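Local coordinates for oxalate biosynthetic component 1 (Burkholderia thailandensis, PDB 5IKY), which produces oxalate as a bifunctional enzyme of quorum sensing-dependent oxalogenesis, combining serine hydrolase activity with an additional lyase activity, at residues N207-A212 with V224-R229; D211-A216 with P265-L270; G13-F18 with S281-R286; R492-C495 with D499-R502. All blocks are in the same frame, centred on the assembly; numbering follows the deposited sequence.

Three of the four contacts belong to the parallel barrel that carries the magnesium site, and the fourth joins strand 491-493 to helix 497-510. Contact 1 is the buried one: helix 206-218 packs on strand 223-226 with aliphatic groups, while the residue just past the strand binds the metal. Contact 2 uses the same helix but faces the next one, 257-270, and is partly buried, mixing leucines with an arginine. Contact 3 lies at the surface, where two loops meet through aliphatic groups and an arginine without any direct hydrogen bond. Contact 4, also partly buried, differs in being polar, built on a salt bridge; its helix touches contact 2 through Val501 and Ala216.

Contact 1: residues N207-A212 with V224-R229; sequences NGIVDA and VHLHTR. With MG (magnesium ion), chain B.
Ile209 meets Leu226 and the backbone of His227 where helix 206-218 packs on strand 223-226, an alpha-beta pairing of the TIM-barrel kind. The aliphatic part is a meeting of two methyls: Ile209 CG2 lies 3.7 Å from Leu226 CD2, the two side chains crossing obliquely. Ile209 places CG1 anti to its carbonyl carbon (chi1 -69°), and the extended remainder of this longer branch carries CD1 farther along the strand. Ile263 of helix 257-270 touches both Ile209 and Leu226 and continues the apolar layer.

A second kind of contact joins side chain to main chain. Ile209 CD1 rests 3.8 Å from the carbonyl oxygen of His227, a van der Waals approach at the point where the strand gives way to loop.

The third kind is coordination, on the far side of the backbone from the helix. His227 NE2 binds the magnesium ion at 2.3 Å, a water lies 2.6 Å from the metal, and Glu477 supplies another ligand. His225 NE2 also comes near, but at 3.1 Å from the magnesium ion it is too far to count as a bond. On the other side of the His227 ring, ND1 is hydrogen-bonded to Asn253 OD1, which fixes the rotation of the imidazole. Hydrocarbon contacts thus seat the strand against its helix, while the residue that follows Leu226 turns its ring away from that helix and offers nitrogen to the metal.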
# COMPACT_ATOMS: atom_id res chain seq x y z
N ASN A 207 -17.16 5.45 4.20
CA ASN A 207 -16.57 4.28 3.57
C ASN A 207 -16.09 4.55 2.15
O ASN A 207 -15.04 4.07 1.74
CB ASN A 207 -17.55 3.11 3.57
CG ASN A 207 -17.79 2.54 4.95
OD1 ASN A 207 -16.96 2.71 5.85
ND2 ASN A 207 -18.91 1.85 5.13
N GLY A 208 -16.87 5.32 1.40
CA GLY A 208 -16.49 5.69 0.05
C GLY A 208 -15.21 6.51 0.05
O GLY A 208 -14.34 6.31 -0.80
N ILE A 209 -15.11 7.43 1.00
CA ILE A 209 -13.96 8.32 1.11
C ILE A 209 -12.70 7.55 1.51
O ILE A 209 -11.61 7.80 0.98
CB ILE A 209 -14.23 9.45 2.13
CG1 ILE A 209 -15.30 10.40 1.58
CG2 ILE A 209 -12.95 10.20 2.47
CD1 ILE A 209 -15.95 11.28 2.62
N VAL A 210 -12.85 6.61 2.44
CA VAL A 210 -11.74 5.74 2.82
C VAL A 210 -11.23 4.96 1.60
O VAL A 210 -10.02 4.92 1.35
CB VAL A 210 -12.15 4.75 3.92
CG1 VAL A 210 -11.14 3.62 4.03
CG2 VAL A 210 -12.29 5.48 5.25
N ASP A 211 -12.14 4.38 0.84
CA ASP A 211 -11.77 3.60 -0.34
C ASP A 211 -11.08 4.46 -1.40
O ASP A 211 -10.07 4.06 -1.97
CB ASP A 211 -12.99 2.91 -0.94
CG ASP A 211 -13.47 1.75 -0.10
OD1 ASP A 211 -12.66 1.22 0.69
OD2 ASP A 211 -14.66 1.37 -0.22
N ALA A 212 -11.63 5.64 -1.67
CA ALA A 212 -11.06 6.53 -2.67
C ALA A 212 -9.64 6.95 -2.27
O ALA A 212 -8.76 7.09 -3.13
CB ALA A 212 -11.94 7.76 -2.86
N VAL A 224 -3.25 13.02 1.25
CA VAL A 224 -4.67 12.94 0.92
C VAL A 224 -5.40 14.17 1.46
O VAL A 224 -5.48 14.39 2.62
CB VAL A 224 -5.29 11.67 1.46
CG1 VAL A 224 -6.73 11.54 1.01
CG2 VAL A 224 -4.52 10.46 1.01
N HIS A 225 -5.97 14.96 0.56
CA HIS A 225 -6.80 16.10 0.96
C HIS A 225 -8.22 15.63 1.26
O HIS A 225 -8.88 15.18 0.32
CB HIS A 225 -6.95 17.17 -0.11
CG HIS A 225 -7.30 18.50 0.45
ND1 HIS A 225 -8.22 18.66 1.49
CD2 HIS A 225 -7.09 19.71 -0.08
CE1 HIS A 225 -8.37 19.96 1.69
NE2 HIS A 225 -7.72 20.61 0.75
N LEU A 226 -8.77 15.88 2.46
CA LEU A 226 -10.13 15.41 2.66
C LEU A 226 -11.19 16.50 2.90
O LEU A 226 -10.93 17.53 3.53
CB LEU A 226 -10.15 14.40 3.79
CG LEU A 226 -9.41 13.10 3.54
CD1 LEU A 226 -9.50 12.21 4.76
CD2 LEU A 226 -9.95 12.38 2.31
N HIS A 227 -12.39 16.25 2.37
CA HIS A 227 -13.61 16.98 2.71
C HIS A 227 -14.70 15.99 3.17
O HIS A 227 -14.58 14.78 2.94
CB HIS A 227 -14.16 17.77 1.52
CG HIS A 227 -13.33 18.94 1.11
ND1 HIS A 227 -13.81 20.23 1.13
CD2 HIS A 227 -12.07 19.01 0.61
CE1 HIS A 227 -12.87 21.05 0.69
NE2 HIS A 227 -11.81 20.34 0.36
N THR A 228 -15.76 16.51 3.78
CA THR A 228 -16.94 15.70 4.06
C THR A 228 -18.20 16.44 3.59
O THR A 228 -18.18 17.65 3.37
CB THR A 228 -17.07 15.35 5.55
OG1 THR A 228 -16.94 16.54 6.34
CG2 THR A 228 -16.00 14.35 5.96
N ARG A 229 -19.30 15.70 3.44
CA ARG A 229 -20.54 16.28 2.92
C ARG A 229 -21.71 16.03 3.85
O ARG A 229 -21.91 14.91 4.33
CB ARG A 229 -20.86 15.72 1.54
CG ARG A 229 -19.74 15.86 0.51
CD ARG A 229 -19.47 17.31 0.16
NE ARG A 229 -18.56 17.42 -0.98
CZ ARG A 229 -18.95 17.44 -2.25
NH1 ARG A 229 -20.24 17.36 -2.54
NH2 ARG A 229 -18.06 17.54 -3.22
MG MG B . -10.25 21.68 -0.61
O HOH W 1 -10.08 23.39 1.31

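Contact 2: residues D211-A216 with P265-L270; sequences DASREA and PTLLDL
Arg214 lies across Leu270 where two successive outer helices of the TIM barrel, 206-218 and 257-270, run into contact. From CB its chain sets out beside the helix, and bends at chi2 (-110°) and chi3 (-79°) swing the rest over the leucine. CD is the first atom to touch, 3.9 Å from Leu270 CB. NE comes nearest, 3.6 Å from Leu270 CD1, and CZ follows at 3.9 Å from that same methyl. The guanidinium therefore turns one face to the aliphatic chain, with Leu270 CB 3.6 Å above the plane and displaced toward the rim, while the two side chains cross at about a right angle. At the tip, NH1 is paired in a salt bridge with Glu271, the residue after Leu270, so helix-to-helix packing and charge pairing use adjoining positions.

Leu270 also touches Ser699 and Asp700, which belong to the cap-domain family region, consistent with the cap region packing against this end of the helix. Closer to the barrel strands the contact is more buried and slimmer. Ser213 gives its hydroxyl OG to the carbonyl of Ile209 in its own helix and leaves CB to meet Leu267 CD2 at 4.1 Å.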
# COMPACT_ATOMS: atom_id res chain seq x y z
N ASP A 211 -12.14 4.38 0.84
CA ASP A 211 -11.77 3.60 -0.34
C ASP A 211 -11.08 4.46 -1.40
O ASP A 211 -10.07 4.06 -1.97
CB ASP A 211 -12.99 2.91 -0.94
CG ASP A 211 -13.47 1.75 -0.10
OD1 ASP A 211 -12.66 1.22 0.69
OD2 ASP A 211 -14.66 1.37 -0.22
N ALA A 212 -11.63 5.64 -1.67
CA ALA A 212 -11.06 6.53 -2.67
C ALA A 212 -9.64 6.95 -2.27
O ALA A 212 -8.76 7.09 -3.13
CB ALA A 212 -11.94 7.76 -2.86
N SER A 213 -9.43 7.15 -0.98
CA SER A 213 -8.12 7.52 -0.45
C SER A 213 -7.11 6.39 -0.65
O SER A 213 -5.99 6.62 -1.11
CB SER A 213 -8.23 7.88 1.03
OG SER A 213 -9.09 8.98 1.22
N ARG A 214 -7.52 5.17 -0.30
CA ARG A 214 -6.66 4.00 -0.44
C ARG A 214 -6.22 3.79 -1.89
O ARG A 214 -5.06 3.48 -2.16
CB ARG A 214 -7.38 2.75 0.06
CG ARG A 214 -7.81 2.81 1.52
CD ARG A 214 -7.00 1.87 2.40
NE ARG A 214 -7.46 0.49 2.30
CZ ARG A 214 -6.65 -0.57 2.32
NH1 ARG A 214 -5.34 -0.41 2.42
NH2 ARG A 214 -7.16 -1.79 2.24
N GLU A 215 -7.15 3.97 -2.82
CA GLU A 215 -6.86 3.82 -4.25
C GLU A 215 -5.82 4.84 -4.70
O GLU A 215 -4.91 4.52 -5.46
CB GLU A 215 -8.13 3.98 -5.08
CG GLU A 215 -9.20 2.94 -4.79
CD GLU A 215 -10.54 3.32 -5.39
OE1 GLU A 215 -10.60 4.32 -6.14
OE2 GLU A 215 -11.54 2.62 -5.12
N ALA A 216 -5.96 6.07 -4.21
CA ALA A 216 -5.05 7.14 -4.55
C ALA A 216 -3.65 6.88 -4.01
O ALA A 216 -2.65 7.13 -4.69
CB ALA A 216 -5.58 8.47 -4.03
N PRO A 265 -9.60 7.04 12.03
CA PRO A 265 -9.00 5.83 12.62
C PRO A 265 -8.79 4.72 11.60
O PRO A 265 -7.80 3.98 11.69
CB PRO A 265 -10.03 5.40 13.68
CG PRO A 265 -10.78 6.64 13.99
CD PRO A 265 -10.88 7.37 12.69
N THR A 266 -9.69 4.60 10.63
CA THR A 266 -9.57 3.59 9.58
C THR A 266 -8.31 3.81 8.74
O THR A 266 -7.55 2.88 8.49
CB THR A 266 -10.80 3.58 8.66
OG1 THR A 266 -11.97 3.26 9.43
CG2 THR A 266 -10.63 2.56 7.55
N LEU A 267 -8.10 5.06 8.32
CA LEU A 267 -6.93 5.40 7.52
C LEU A 267 -5.64 5.24 8.32
O LEU A 267 -4.63 4.80 7.78
CB LEU A 267 -7.05 6.82 6.98
CG LEU A 267 -7.99 6.99 5.78
CD1 LEU A 267 -8.04 8.44 5.32
CD2 LEU A 267 -7.54 6.08 4.65
N LEU A 268 -5.67 5.60 9.60
CA LEU A 268 -4.51 5.42 10.46
C LEU A 268 -4.13 3.94 10.59
O LEU A 268 -2.95 3.61 10.72
CB LEU A 268 -4.77 6.01 11.85
CG LEU A 268 -4.85 7.53 11.98
CD1 LEU A 268 -5.27 7.90 13.39
CD2 LEU A 268 -3.52 8.19 11.64
N ASP A 269 -5.13 3.07 10.55
CA ASP A 269 -4.92 1.63 10.63
C ASP A 269 -4.44 1.03 9.31
O ASP A 269 -3.49 0.24 9.28
CB ASP A 269 -6.20 0.92 11.06
CG ASP A 269 -6.32 0.78 12.57
OD1 ASP A 269 -5.27 0.69 13.25
OD2 ASP A 269 -7.46 0.74 13.07
N LEU A 270 -5.10 1.40 8.22
CA LEU A 270 -4.83 0.81 6.91
C LEU A 270 -3.72 1.53 6.16
O LEU A 270 -3.03 0.92 5.33
CB LEU A 270 -6.11 0.82 6.07
CG LEU A 270 -7.27 -0.06 6.56
CD1 LEU A 270 -8.51 0.17 5.72
CD2 LEU A 270 -6.87 -1.52 6.51

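Contact 3: residues G13-F18 with S281-R286; sequences GAVPKF and SARGDR
Val15 sets its CG2 methyl over the middle of the Arg283 guanidinium, 3.4 Å above the plane, so that the flat group is met on a face and not at an N-H edge. NH1 and CZ of Arg283 are the atoms nearest that methyl, with CZ 3.5 Å from Val15 CG2. Closer to the backbone, Arg283 CD passes 3.9 Å from Ala14 CB. The arginine can span both residues because its chain is extended, with CG anti to the backbone N (chi1 -175°).

The next shell holds this arginine in position. Its guanidinium makes a cation-pi contact with Phe320, and Tyr326 touches its side chain as well. Its backbone is held at both its N and its carbonyl O: Arg283 N donates to Ser281 OG at 3.0 Å, an ST turn, while the carbonyl oxygen accepts from Asn253 ND2. Arg283 and Gly284 form the corners of a type II beta turn, closed by Asp285 N bonding to Ala282 O at 3.0 Å. The glycine takes the positive-phi corner (98°), where a CB would jam against the preceding carbonyl oxygen.

On the other side, Arg229 reaches the carbonyls of Gly13 and Pro16 and so secures the loop carrying Ala14 and Val15. The two loops follow strands 4-9 and 275-278, which both pair with strand 223-226. Ala14 is about 6 Å by its side chain from the magnesium ion, and the whole is the familiar TIM-barrel arrangement in which loops after the strands surround the metal site.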
# COMPACT_ATOMS: atom_id res chain seq x y z
N GLY A 13 -13.71 17.07 -2.14
CA GLY A 13 -13.94 18.45 -2.50
C GLY A 13 -15.26 19.02 -2.01
O GLY A 13 -15.93 18.42 -1.17
N ALA A 14 -15.62 20.18 -2.54
CA ALA A 14 -16.80 20.91 -2.08
C ALA A 14 -17.88 21.00 -3.15
O ALA A 14 -19.08 20.98 -2.84
CB ALA A 14 -16.40 22.31 -1.63
N VAL A 15 -17.47 21.12 -4.41
CA VAL A 15 -18.41 21.43 -5.50
C VAL A 15 -19.03 20.21 -6.21
O VAL A 15 -20.26 20.14 -6.32
CB VAL A 15 -17.73 22.32 -6.56
CG1 VAL A 15 -18.67 22.56 -7.73
CG2 VAL A 15 -17.31 23.64 -5.93
N PRO A 16 -18.21 19.26 -6.70
CA PRO A 16 -18.84 18.20 -7.49
C PRO A 16 -19.80 17.35 -6.66
O PRO A 16 -19.70 17.32 -5.44
CB PRO A 16 -17.65 17.36 -7.97
CG PRO A 16 -16.61 17.58 -6.94
CD PRO A 16 -16.76 19.01 -6.52
N LYS A 17 -20.72 16.66 -7.33
CA LYS A 17 -21.72 15.85 -6.64
C LYS A 17 -21.75 14.42 -7.15
O LYS A 17 -21.36 14.15 -8.29
CB LYS A 17 -23.11 16.48 -6.78
CG LYS A 17 -23.20 17.92 -6.30
CD LYS A 17 -24.64 18.42 -6.37
CE LYS A 17 -24.73 19.89 -6.00
NZ LYS A 17 -26.14 20.37 -6.07
N PHE A 18 -22.21 13.51 -6.30
CA PHE A 18 -22.39 12.12 -6.69
C PHE A 18 -23.69 11.92 -7.47
O PHE A 18 -24.73 12.45 -7.09
CB PHE A 18 -22.36 11.22 -5.46
CG PHE A 18 -22.83 9.81 -5.72
CD1 PHE A 18 -22.07 8.95 -6.49
CD2 PHE A 18 -24.02 9.36 -5.18
CE1 PHE A 18 -22.50 7.65 -6.73
CE2 PHE A 18 -24.45 8.06 -5.41
CZ PHE A 18 -23.69 7.21 -6.19
N SER A 281 -12.25 24.48 5.24
CA SER A 281 -13.03 25.37 4.40
C SER A 281 -14.48 25.50 4.85
O SER A 281 -15.10 24.53 5.28
CB SER A 281 -12.99 24.88 2.95
OG SER A 281 -13.90 25.60 2.14
N ALA A 282 -15.02 26.71 4.76
CA ALA A 282 -16.42 26.96 5.05
C ALA A 282 -17.18 27.28 3.76
O ALA A 282 -18.23 27.92 3.79
CB ALA A 282 -16.57 28.09 6.05
N ARG A 283 -16.64 26.82 2.64
CA ARG A 283 -17.27 27.00 1.33
C ARG A 283 -18.62 26.30 1.29
O ARG A 283 -18.73 25.12 1.63
CB ARG A 283 -16.36 26.46 0.22
CG ARG A 283 -16.87 26.71 -1.19
CD ARG A 283 -15.89 26.14 -2.21
NE ARG A 283 -16.21 26.54 -3.58
CZ ARG A 283 -15.44 26.27 -4.63
NH1 ARG A 283 -15.79 26.67 -5.84
NH2 ARG A 283 -14.30 25.59 -4.47
N GLY A 284 -19.65 27.03 0.87
CA GLY A 284 -21.00 26.49 0.84
C GLY A 284 -21.81 26.91 2.05
O GLY A 284 -23.01 26.66 2.13
N ASP A 285 -21.13 27.55 3.00
CA ASP A 285 -21.76 28.02 4.23
C ASP A 285 -20.95 29.16 4.84
O ASP A 285 -20.27 28.99 5.86
CB ASP A 285 -21.91 26.86 5.23
CG ASP A 285 -22.76 27.23 6.43
OD1 ASP A 285 -23.52 28.22 6.34
OD2 ASP A 285 -22.67 26.54 7.46
N ARG A 286 -21.02 30.32 4.20
CA ARG A 286 -20.21 31.48 4.57
C ARG A 286 -20.55 32.05 5.95
O ARG A 286 -19.72 32.70 6.58
CB ARG A 286 -20.36 32.58 3.52
CG ARG A 286 -21.79 33.04 3.32
CD ARG A 286 -21.88 34.17 2.31
NE ARG A 286 -23.27 34.49 1.99
CZ ARG A 286 -24.00 35.40 2.63
NH1 ARG A 286 -23.47 36.10 3.63
NH2 ARG A 286 -25.25 35.62 2.27

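Contact 4: residues R492-C495 with D499-R502; sequences RKAC and DQVR
Asp499 has more area buried by this contact than any other residue of the two segments, and its carboxylate joins Arg492 to the backbone of Cys495. One oxygen does most of the work. OD2 takes the N-H of Arg492 NH1 at 2.9 Å through its syn lone pair, the one on the side of the other oxygen, and receives Cys495 N at 3.0 Å through its anti lone pair, in an almost straight bond of 170°. The guanidinium and carboxylate planes are only 23° apart, so the salt bridge is made edge-on; weak bonds from Arg492 NH2 to both oxygens accompany it. With Asp484 engaging Arg492 NE, the arginine is gripped by two acids.

Ala494 and Gln500 add a van der Waals contact. The methyl Ala494 CB lies against the amide end, 3.6 Å from Gln500 NE2, and 3.9 Å from Gln500 CG, alongside a chain extended beyond CG. That amide nitrogen is itself satisfied by the carbonyls of Ala479 and Asn481.

These bonds fasten the first turn of helix 497-510 to the end of strand 491-493, which pairs antiparallel with strand 481-483. Val482 of that partner strand touches Arg492, Ala494 and Asp499, while farther along the helix Arg502 bridges to Asp1018 of the C-terminal hydrolase region.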
# COMPACT_ATOMS: atom_id res chain seq x y z
N ARG A 492 -12.21 10.87 -20.89
CA ARG A 492 -13.34 10.14 -20.34
C ARG A 492 -13.53 10.49 -18.87
O ARG A 492 -12.69 11.17 -18.28
CB ARG A 492 -13.15 8.64 -20.49
CG ARG A 492 -11.88 8.14 -19.83
CD ARG A 492 -11.80 6.62 -19.81
NE ARG A 492 -10.53 6.18 -19.25
CZ ARG A 492 -10.28 6.07 -17.95
NH1 ARG A 492 -11.23 6.35 -17.06
NH2 ARG A 492 -9.09 5.67 -17.53
N LYS A 493 -14.62 10.02 -18.28
CA LYS A 493 -14.86 10.22 -16.85
C LYS A 493 -13.83 9.46 -16.03
O LYS A 493 -13.53 8.30 -16.33
CB LYS A 493 -16.28 9.77 -16.47
CG LYS A 493 -16.95 10.64 -15.42
CD LYS A 493 -17.27 12.01 -15.98
CE LYS A 493 -18.09 12.83 -15.00
NZ LYS A 493 -18.44 14.17 -15.55
N ALA A 494 -13.29 10.10 -15.01
CA ALA A 494 -12.31 9.47 -14.14
C ALA A 494 -12.98 8.48 -13.20
O ALA A 494 -13.95 8.83 -12.52
CB ALA A 494 -11.53 10.52 -13.36
N CYS A 495 -12.46 7.26 -13.14
CA CYS A 495 -13.05 6.21 -12.31
C CYS A 495 -12.64 6.35 -10.85
O CYS A 495 -12.63 5.37 -10.10
CB CYS A 495 -12.65 4.83 -12.84
SG CYS A 495 -13.22 4.45 -14.51
N ASP A 499 -7.48 6.90 -10.42
CA ASP A 499 -7.39 6.90 -11.87
C ASP A 499 -6.51 8.07 -12.34
O ASP A 499 -5.64 7.90 -13.19
CB ASP A 499 -8.78 7.01 -12.49
CG ASP A 499 -8.83 6.51 -13.92
OD1 ASP A 499 -7.76 6.19 -14.48
OD2 ASP A 499 -9.94 6.47 -14.49
N GLN A 500 -6.74 9.24 -11.75
CA GLN A 500 -6.02 10.45 -12.13
C GLN A 500 -4.59 10.46 -11.59
O GLN A 500 -3.68 10.99 -12.24
CB GLN A 500 -6.77 11.68 -11.64
CG GLN A 500 -8.07 11.94 -12.39
CD GLN A 500 -8.99 12.88 -11.63
OE1 GLN A 500 -8.92 12.98 -10.41
NE2 GLN A 500 -9.86 13.57 -12.36
N VAL A 501 -4.38 9.89 -10.41
CA VAL A 501 -3.04 9.76 -9.85
C VAL A 501 -2.20 8.85 -10.73
O VAL A 501 -1.02 9.10 -10.96
CB VAL A 501 -3.08 9.22 -8.41
CG1 VAL A 501 -1.67 8.97 -7.90
CG2 VAL A 501 -3.80 10.19 -7.49
N ARG A 502 -2.83 7.79 -11.23
CA ARG A 502 -2.16 6.86 -12.13
C ARG A 502 -1.72 7.57 -13.40
O ARG A 502 -0.60 7.39 -13.87
CB ARG A 502 -3.08 5.68 -12.47
CG ARG A 502 -2.44 4.65 -13.38
CD ARG A 502 -3.40 3.53 -13.71
NE ARG A 502 -2.76 2.47 -14.49
CZ ARG A 502 -2.09 1.45 -13.95
NH1 ARG A 502 -1.98 1.35 -12.63
NH2 ARG A 502 -1.54 0.54 -14.73